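PDB 5EPE: SAM-dependent methyltransferase from Thiobacillus denitrificans, which binds S-adenosyl-L-homocysteine, the spent form of the methyl donor, and probably transfers methyl groups from S-adenosylmethionine. Local coordinates for residues A[141-147]-A[161-167]; A[152-156]-A[233-238]; A[119-123]-A[136-140]. One frame throughout, in Å; residues are numbered along the deposited sequence.

Interaction 1: residues A[141-147]-A[161-167]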
loop_
_atom_site.group_PDB
_atom_site.type_symbol
_atom_site.label_atom_id
_atom_site.label_comp_id
_atom_site.label_asym_id
_atom_site.label_seq_id
_atom_site.Cartn_x
_atom_site.Cartn_y
_atom_site.Cartn_z
ATOM N N PRO A 141 18.512 -10.770 22.665
ATOM C CA PRO A 141 17.712 -9.949 21.772
ATOM C C PRO A 141 17.036 -10.672 20.633
ATOM O O PRO A 141 17.402 -11.808 20.229
ATOM C CB PRO A 141 18.705 -8.873 21.265
ATOM C CG PRO A 141 20.067 -9.504 21.426
ATOM C CD PRO A 141 19.950 -10.680 22.355
ATOM N N PHE A 142 15.972 -10.037 20.144
ATOM C CA PHE A 142 15.213 -10.518 19.000
ATOM C C PHE A 142 14.543 -9.303 18.367
ATOM O O PHE A 142 14.580 -8.216 18.973
ATOM C CB PHE A 142 14.238 -11.641 19.429
ATOM C CG PHE A 142 13.203 -11.208 20.403
ATOM C CD1 PHE A 142 12.020 -10.663 19.992
ATOM C CD2 PHE A 142 13.450 -11.287 21.768
ATOM C CE1 PHE A 142 11.088 -10.203 20.886
ATOM C CE2 PHE A 142 12.483 -10.861 22.687
ATOM C CZ PHE A 142 11.312 -10.292 22.247
ATOM N N TRP A 143 13.956 -9.420 17.171
ATOM C CA TRP A 143 13.208 -8.291 16.590
ATOM C C TRP A 143 11.791 -8.205 17.175
ATOM O O TRP A 143 11.005 -9.124 17.081
ATOM C CB TRP A 143 13.134 -8.381 15.055
ATOM C CG TRP A 143 14.446 -8.266 14.370
ATOM C CD1 TRP A 143 15.000 -9.185 13.470
ATOM C CD2 TRP A 143 15.424 -7.217 14.494
ATOM N NE1 TRP A 143 16.227 -8.724 13.017
ATOM C CE2 TRP A 143 16.508 -7.539 13.631
ATOM C CE3 TRP A 143 15.472 -6.005 15.197
ATOM C CZ2 TRP A 143 17.660 -6.735 13.535
ATOM C CZ3 TRP A 143 16.633 -5.189 15.071
ATOM C CH2 TRP A 143 17.696 -5.578 14.270
ATOM N N ARG A 144 11.504 -7.091 17.848
ATOM C CA ARG A 144 10.152 -6.751 18.276
ATOM C C ARG A 144 9.304 -6.470 17.039
ATOM O O ARG A 144 8.159 -6.859 17.004
ATOM C CB ARG A 144 10.213 -5.488 19.174
ATOM C CG ARG A 144 8.892 -4.930 19.596
ATOM C CD ARG A 144 9.075 -3.749 20.537
ATOM N NE ARG A 144 7.768 -3.241 20.913
ATOM C CZ ARG A 144 7.067 -2.310 20.297
ATOM N NH1 ARG A 144 7.468 -1.696 19.177
ATOM N NH2 ARG A 144 5.871 -2.038 20.796
ATOM N N LYS A 145 9.893 -5.802 16.071
ATOM C CA LYS A 145 9.381 -5.810 14.707
ATOM C C LYS A 145 10.501 -5.675 13.762
ATOM O O LYS A 145 11.569 -5.256 14.101
ATOM C CB LYS A 145 8.319 -4.728 14.473
ATOM C CG LYS A 145 8.790 -3.356 14.613
ATOM C CD LYS A 145 7.576 -2.440 14.857
ATOM C CE LYS A 145 7.982 -1.005 14.673
ATOM N NZ LYS A 145 6.970 -0.100 15.299
ATOM N N LEU A 146 10.230 -6.010 12.537
ATOM C CA LEU A 146 11.247 -6.180 11.568
ATOM C C LEU A 146 11.722 -4.810 11.104
ATOM O O LEU A 146 10.905 -3.999 10.743
ATOM C CB LEU A 146 10.694 -7.020 10.413
ATOM C CG LEU A 146 11.722 -7.781 9.623
ATOM C CD1 LEU A 146 12.435 -8.837 10.484
ATOM C CD2 LEU A 146 11.019 -8.445 8.465
ATOM N N PRO A 147 13.022 -4.529 11.183
ATOM C CA PRO A 147 13.442 -3.225 10.699
ATOM C C PRO A 147 13.221 -3.165 9.204
ATOM O O PRO A 147 13.228 -4.196 8.521
ATOM C CB PRO A 147 14.934 -3.130 11.030
ATOM C CG PRO A 147 15.248 -4.321 11.848
ATOM C CD PRO A 147 14.116 -5.313 11.753
ATOM N N ILE A 161 20.152 -7.573 9.342
ATOM C CA ILE A 161 18.834 -7.950 9.846
ATOM C C ILE A 161 18.810 -9.426 10.232
ATOM O O ILE A 161 18.216 -9.753 11.214
ATOM C CB ILE A 161 17.712 -7.574 8.864
ATOM C CG1 ILE A 161 17.550 -6.060 8.894
ATOM C CG2 ILE A 161 16.351 -8.160 9.261
ATOM C CD1 ILE A 161 16.571 -5.520 7.864
ATOM N N SER A 162 19.495 -10.281 9.454
ATOM C CA SER A 162 19.518 -11.713 9.736
ATOM C C SER A 162 20.195 -12.103 11.070
ATOM O O SER A 162 20.088 -13.274 11.457
ATOM C CB SER A 162 20.139 -12.472 8.547
ATOM O OG SER A 162 21.431 -12.006 8.245
ATOM N N ASP A 163 20.851 -11.155 11.784
ATOM C CA ASP A 163 21.466 -11.444 13.097
ATOM C C ASP A 163 20.429 -11.800 14.134
ATOM O O ASP A 163 20.735 -12.545 15.052
ATOM C CB ASP A 163 22.342 -10.301 13.647
ATOM C CG ASP A 163 23.730 -10.284 13.051
ATOM O OD1 ASP A 163 24.297 -11.355 12.798
ATOM O OD2 ASP A 163 24.260 -9.197 12.765
ATOM N N PHE A 164 19.211 -11.282 13.999
ATOM C CA PHE A 164 18.111 -11.526 14.947
ATOM C C PHE A 164 16.896 -12.012 14.199
ATOM O O PHE A 164 16.836 -11.912 12.969
ATOM C CB PHE A 164 17.724 -10.274 15.777
ATOM C CG PHE A 164 18.885 -9.662 16.548
ATOM C CD1 PHE A 164 19.783 -10.451 17.250
ATOM C CD2 PHE A 164 19.076 -8.302 16.557
ATOM C CE1 PHE A 164 20.909 -9.909 17.903
ATOM C CE2 PHE A 164 20.190 -7.746 17.251
ATOM C CZ PHE A 164 21.092 -8.553 17.878
ATOM N N LEU A 165 15.960 -12.568 14.946
ATOM C CA LEU A 165 14.699 -13.101 14.394
ATOM C C LEU A 165 13.524 -12.475 15.111
ATOM O O LEU A 165 13.630 -12.090 16.282
ATOM C CB LEU A 165 14.672 -14.620 14.620
ATOM C CG LEU A 165 15.796 -15.422 13.933
ATOM C CD1 LEU A 165 15.758 -16.884 14.269
ATOM C CD2 LEU A 165 15.658 -15.293 12.426
ATOM N N LEU A 166 12.374 -12.421 14.441
ATOM C CA LEU A 166 11.140 -12.075 15.115
ATOM C C LEU A 166 10.849 -13.146 16.180
ATOM O O LEU A 166 11.329 -14.286 16.075
ATOM C CB LEU A 166 9.953 -11.981 14.113
ATOM C CG LEU A 166 10.100 -10.788 13.162
ATOM C CD1 LEU A 166 9.218 -11.080 11.954
ATOM C CD2 LEU A 166 9.611 -9.503 13.796
ATOM N N LEU A 167 10.095 -12.774 17.214
ATOM C CA LEU A 167 9.862 -13.704 18.344
ATOM C C LEU A 167 9.387 -15.134 17.983
ATOM O O LEU A 167 9.937 -16.101 18.495
ATOM C CB LEU A 167 8.861 -13.066 19.321
ATOM C CG LEU A 167 8.625 -13.864 20.627
ATOM C CD1 LEU A 167 9.903 -14.045 21.453
ATOM C CD2 LEU A 167 7.579 -13.180 21.495
HETATM O O HOH W 1 17.055 -13.138 17.632
HETATM O O HOH W 2 8.653 -10.264 17.570
#

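Interaction 2: residues A[152-156]-A[233-238]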
loop_
_atom_site.group_PDB
_atom_site.type_symbol
_atom_site.label_atom_id
_atom_site.label_comp_id
_atom_site.label_asym_id
_atom_site.label_seq_id
_atom_site.Cartn_x
_atom_site.Cartn_y
_atom_site.Cartn_z
ATOM N N VAL A 152 18.845 0.396 10.418
ATOM C CA VAL A 152 18.218 0.259 11.776
ATOM C C VAL A 152 18.923 -0.900 12.584
ATOM O O VAL A 152 19.213 -0.779 13.807
ATOM C CB VAL A 152 16.671 -0.001 11.698
ATOM C CG1 VAL A 152 16.115 -0.362 13.091
ATOM C CG2 VAL A 152 15.921 1.170 11.029
ATOM N N ALA A 153 19.216 -1.994 11.868
ATOM C CA ALA A 153 19.947 -3.151 12.450
ATOM C C ALA A 153 21.330 -2.747 12.989
ATOM O O ALA A 153 21.658 -3.037 14.158
ATOM C CB ALA A 153 20.046 -4.301 11.462
ATOM N N LYS A 154 22.091 -2.018 12.183
ATOM C CA LYS A 154 23.399 -1.505 12.616
ATOM C C LYS A 154 23.313 -0.446 13.749
ATOM O O LYS A 154 24.231 -0.308 14.554
ATOM C CB LYS A 154 24.149 -0.941 11.424
ATOM C CG LYS A 154 24.449 -1.976 10.334
ATOM C CD LYS A 154 25.269 -1.298 9.245
ATOM C CE LYS A 154 25.359 -2.133 7.980
ATOM N NZ LYS A 154 25.969 -3.454 8.274
ATOM N N ALA A 155 22.199 0.276 13.819
ATOM C CA ALA A 155 21.960 1.190 14.919
ATOM C C ALA A 155 21.502 0.474 16.201
ATOM O O ALA A 155 21.460 1.097 17.251
ATOM C CB ALA A 155 20.934 2.231 14.510
ATOM N N CYS A 156 21.109 -0.806 16.080
ATOM C CA CYS A 156 20.768 -1.711 17.199
ATOM C C CYS A 156 21.945 -2.681 17.557
ATOM O O CYS A 156 21.730 -3.704 18.190
ATOM C CB CYS A 156 19.483 -2.524 16.844
ATOM S SG CYS A 156 17.898 -1.599 16.714
ATOM N N ASN A 233 15.480 3.815 16.779
ATOM C CA ASN A 233 15.910 2.456 16.411
ATOM C C ASN A 233 15.508 1.439 17.504
ATOM O O ASN A 233 14.509 0.759 17.380
ATOM C CB ASN A 233 17.415 2.483 16.109
ATOM C CG ASN A 233 17.731 3.439 14.957
ATOM O OD1 ASN A 233 17.312 3.201 13.855
ATOM N ND2 ASN A 233 18.333 4.543 15.236
ATOM N N THR A 234 16.181 1.426 18.618
ATOM C CA THR A 234 16.005 0.376 19.574
ATOM C C THR A 234 14.582 0.308 20.096
ATOM O O THR A 234 14.014 -0.809 20.194
ATOM C CB THR A 234 16.985 0.602 20.715
ATOM O OG1 THR A 234 18.288 0.710 20.128
ATOM C CG2 THR A 234 16.969 -0.483 21.766
ATOM N N ARG A 235 14.029 1.448 20.545
ATOM C CA ARG A 235 12.795 1.396 21.333
ATOM C C ARG A 235 11.645 0.731 20.586
ATOM O O ARG A 235 10.851 0.027 21.167
ATOM C CB ARG A 235 12.416 2.799 21.808
ATOM C CG ARG A 235 11.417 2.801 22.927
ATOM C CD ARG A 235 11.139 4.203 23.443
ATOM N NE ARG A 235 10.482 4.129 24.742
ATOM C CZ ARG A 235 9.173 3.992 24.931
ATOM N NH1 ARG A 235 8.345 4.034 23.941
ATOM N NH2 ARG A 235 8.688 3.819 26.199
ATOM N N GLU A 236 11.545 0.958 19.288
ATOM C CA GLU A 236 10.503 0.411 18.469
ATOM C C GLU A 236 10.804 -0.976 17.893
ATOM O O GLU A 236 9.921 -1.765 17.745
ATOM C CB GLU A 236 10.226 1.419 17.330
ATOM C CG GLU A 236 9.478 2.698 17.854
ATOM C CD GLU A 236 8.099 2.330 18.410
ATOM O OE1 GLU A 236 7.394 1.552 17.727
ATOM O OE2 GLU A 236 7.715 2.698 19.551
ATOM N N TYR A 237 12.065 -1.255 17.595
ATOM C CA TYR A 237 12.436 -2.438 16.826
ATOM C C TYR A 237 13.093 -3.576 17.605
ATOM O O TYR A 237 12.965 -4.737 17.173
ATOM C CB TYR A 237 13.392 -2.005 15.701
ATOM C CG TYR A 237 12.708 -1.175 14.702
ATOM C CD1 TYR A 237 11.876 -1.750 13.731
ATOM C CD2 TYR A 237 12.870 0.228 14.712
ATOM C CE1 TYR A 237 11.211 -0.971 12.792
ATOM C CE2 TYR A 237 12.197 1.027 13.801
ATOM C CZ TYR A 237 11.398 0.423 12.838
ATOM O OH TYR A 237 10.785 1.205 11.917
ATOM N N LEU A 238 13.787 -3.259 18.700
ATOM C CA LEU A 238 14.583 -4.283 19.341
ATOM C C LEU A 238 13.856 -4.891 20.538
ATOM O O LEU A 238 13.507 -4.179 21.487
ATOM C CB LEU A 238 15.983 -3.804 19.735
ATOM C CG LEU A 238 17.064 -4.908 20.008
ATOM C CD1 LEU A 238 17.325 -5.867 18.834
ATOM C CD2 LEU A 238 18.421 -4.263 20.422
#

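Interaction 3: residues A[119-123]-A[136-140]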
loop_
_atom_site.group_PDB
_atom_site.type_symbol
_atom_site.label_atom_id
_atom_site.label_comp_id
_atom_site.label_asym_id
_atom_site.label_seq_id
_atom_site.Cartn_x
_atom_site.Cartn_y
_atom_site.Cartn_z
ATOM N N VAL A 119 24.566 -18.272 20.932
ATOM C CA VAL A 119 23.481 -18.889 21.680
ATOM C C VAL A 119 23.639 -20.398 21.792
ATOM O O VAL A 119 23.710 -20.915 22.878
ATOM C CB VAL A 119 22.128 -18.535 21.072
ATOM C CG1 VAL A 119 21.007 -19.313 21.766
ATOM C CG2 VAL A 119 21.885 -17.025 21.191
ATOM N N ALA A 120 23.839 -21.094 20.658
ATOM C CA ALA A 120 23.959 -22.546 20.670
ATOM C C ALA A 120 25.147 -23.007 21.431
ATOM O O ALA A 120 25.062 -23.974 22.218
ATOM C CB ALA A 120 24.017 -23.093 19.269
ATOM N N GLY A 121 26.280 -22.326 21.231
ATOM C CA GLY A 121 27.489 -22.699 21.954
ATOM C C GLY A 121 27.327 -22.544 23.456
ATOM O O GLY A 121 27.803 -23.392 24.281
ATOM N N THR A 122 26.685 -21.445 23.842
ATOM C CA THR A 122 26.482 -21.159 25.257
ATOM C C THR A 122 25.540 -22.162 25.906
ATOM O O THR A 122 25.791 -22.603 27.019
ATOM C CB THR A 122 25.999 -19.723 25.441
ATOM O OG1 THR A 122 27.010 -18.825 24.971
ATOM C CG2 THR A 122 25.779 -19.408 26.916
ATOM N N ILE A 123 24.441 -22.502 25.231
ATOM C CA ILE A 123 23.556 -23.541 25.711
ATOM C C ILE A 123 24.341 -24.842 25.939
ATOM O O ILE A 123 24.192 -25.496 26.965
ATOM C CB ILE A 123 22.355 -23.781 24.733
ATOM C CG1 ILE A 123 21.389 -22.586 24.775
ATOM C CG2 ILE A 123 21.628 -25.070 25.096
ATOM C CD1 ILE A 123 20.324 -22.529 23.654
ATOM N N ILE A 136 17.931 -24.199 31.764
ATOM C CA ILE A 136 18.932 -23.290 31.198
ATOM C C ILE A 136 18.206 -21.950 30.913
ATOM O O ILE A 136 17.089 -21.963 30.354
ATOM C CB ILE A 136 19.557 -23.861 29.901
ATOM C CG1 ILE A 136 20.371 -25.115 30.262
ATOM C CG2 ILE A 136 20.355 -22.802 29.138
ATOM C CD1 ILE A 136 20.855 -25.989 29.108
ATOM N N LEU A 137 18.847 -20.851 31.301
ATOM C CA LEU A 137 18.342 -19.476 31.083
ATOM C C LEU A 137 19.224 -18.739 30.119
ATOM O O LEU A 137 20.429 -18.656 30.338
ATOM C CB LEU A 137 18.319 -18.649 32.351
ATOM C CG LEU A 137 17.449 -19.002 33.487
ATOM C CD1 LEU A 137 17.490 -17.858 34.519
ATOM C CD2 LEU A 137 16.009 -19.190 33.018
HETATM N N MSE A 138 18.613 -18.226 29.058
HETATM C CA MSE A 138 19.316 -17.411 28.047
HETATM C C MSE A 138 18.619 -16.079 27.923
HETATM O O MSE A 138 17.417 -16.026 27.667
HETATM C CB MSE A 138 19.262 -18.120 26.689
HETATM C CG MSE A 138 20.003 -19.483 26.671
HETATM SE SE MSE A 138 21.954 -19.265 27.037
HETATM C CE MSE A 138 22.405 -18.343 25.409
ATOM N N GLY A 139 19.367 -15.001 28.093
ATOM C CA GLY A 139 18.880 -13.632 27.984
ATOM C C GLY A 139 19.408 -13.131 26.624
ATOM O O GLY A 139 20.627 -13.071 26.396
ATOM N N GLU A 140 18.484 -12.808 25.706
ATOM C CA GLU A 140 18.863 -12.559 24.310
ATOM C C GLU A 140 17.938 -11.550 23.616
ATOM O O GLU A 140 16.724 -11.544 23.892
ATOM C CB GLU A 140 18.832 -13.872 23.493
ATOM C CG GLU A 140 19.898 -14.920 23.845
ATOM C CD GLU A 140 21.274 -14.448 23.445
ATOM O OE1 GLU A 140 22.252 -14.830 24.144
ATOM O OE2 GLU A 140 21.390 -13.737 22.407
#

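Interaction 1: residues A[141-147]-A[161-167]
The indole of W143 fills the angle between the end of strand 134-143 and segment 161-167, the connection leading into helix 167-177. Its CB lies 3.9 Å from CD2 of L166. With CG anti to the carbonyl carbon, chi1 -65°, the ring lies against F164, whose CB sits over the five-membered ring, 3.6 Å from its centroid. CD of P147 covers the opposite face, clamping the flat indole. CD1 lies 3.3 Å from O of F164. Further out, NE1 donates to O of I161 at 2.9 Å; this bond is nearly straight (166°), uses a carbonyl lone pair and lies in the ring plane, which, with the two covered faces, restrains the ring's rotation. Tryptophan suits the place because it joins a broad apolar surface to one N-H. CZ2 and CH2, at the far end, receive the edge of the F164 ring in an edge-to-face pair with planes at 68°, while CB of P141 rests over a face of the same phenylalanine. The backbones meet too: N of W143 donates to O of L165 at 2.8 Å, and two waters bridge P141 O to L165 N and W143 O to L167 N. On the neighbouring strand residue, CD1 of L167 lies over the centre of the F142 ring. Around the contact, L238 of strand 238-247 packs against W143 and F164, and A153 of helix 150-155 against W143.

Interaction 2: residues A[152-156]-A[233-238]
V152 and Y237 supply the hydrophobic contact with an aromatic ring. CG1 of V152 approaches the tyrosine ring obliquely, in an off-centre CH-pi contact, 4.1 Å from its centroid and 3.7 Å from CD2, and the two side chains cross at about a right angle. It is the valine's chi1 of 171°, with CG1 anti to the backbone N, that turns this methyl to the ring and leaves CG2 to N233. A second apolar touch joins CB of C156 to CD2 of L238 at 4.1 Å.

Van der Waals contacts of a polar side chain with apolar atoms form the next group. CB of A155 is 3.5 Å from CG of N233, a closeness that the small alanine allows, while OD1 of N233 lies 3.7 Å from both CA and CG2 of V152. The amide's polar partner is elsewhere: ND2 donates back to O of R229, one turn earlier in its own helix, which keeps the asparagine compact.

Sulfur packing is the last group. SG of C156, in a poorly ordered residue, lies 3.9 Å from C of N233 and 4.0 Å from CA of T234, so a small, polarisable side chain meets helix backbone. The C-terminal ends of two helices thus meet, 150-155 against the last turn of 216-237 just before it passes into strand 238-247, in a Rossmann-like methyltransferase.

Interaction 3: residues A[119-123]-A[136-140]
M138, a selenomethionine here, reaches from the strand to three residues at the start of helix 119-127. Its CG is 3.9 Å from CG1 of I123, its SE is 3.8 Å from CG2 of T122, and its terminal CE lies 3.8 Å from O of V119 and 4.0 Å from CG1 of the same valine. The chain is bent at both chi2 (-62°) and chi3 (-68°), which folds the tip along the helix surface; a long, flexible, unbranched side chain suits the space between a helix and a strand whose segment axes approach to 10.0 Å.

On one side of it, I136 extends CD1 to CG2 of I123 at 4.2 Å, the two isoleucines crossing at about a right angle. On the other, CG2 of V119 rests against the carboxylate of E140, 3.5 Å from CD, the two side chains sliding past each other in opposite directions. The glutamate combines an aliphatic stem for packing with a polar end, whose OE1 is hydrogen-bonded to OG of S113. Shortening E140 to an alanine is likely to leave S113 OG without this partner and to open a gap beside the V119 methyl.

In the next shell, OG1 of T122 bonds to O of G118 in the preceding turn, which leaves CG2 for the selenium; beta-branched threonine thus serves both needs. The strand is held by backbone bonds of M138 to F243 and of G139 to C109, so it is an inner member of the sheet. Segment 119-123 runs nearly antiparallel to segment 136-140 (155°), as expected for a helix packed on the sheet of a Rossmann-like fold. F174 of helix 167-177 touches V119 and I123, and L245 of strand 238-247 backs both I123 and M138.

In the fold
Interactions 1 and 3 share strand 134-143, and interaction 2 uses helix 150-155, which follows it. Interaction 3 covers the strand's middle with helix 119-127, and interaction 1 begins at the very next residue, the two centres about 17 Å apart. Interactions 1 and 2 lie closer, about 9 Å between centres, and touch: R144 N is 2.9 Å from Y237 O, a probable hydrogen bond, and K145 NZ forms a 3.0 Å salt bridge with E236 OE1. Interactions 2 and 3 do not meet. None reaches the bound S-adenosyl-L-homocysteine: the side chain of T122 comes within about 10 Å, that of P141 about 11 Å and that of L238 about 13 Å.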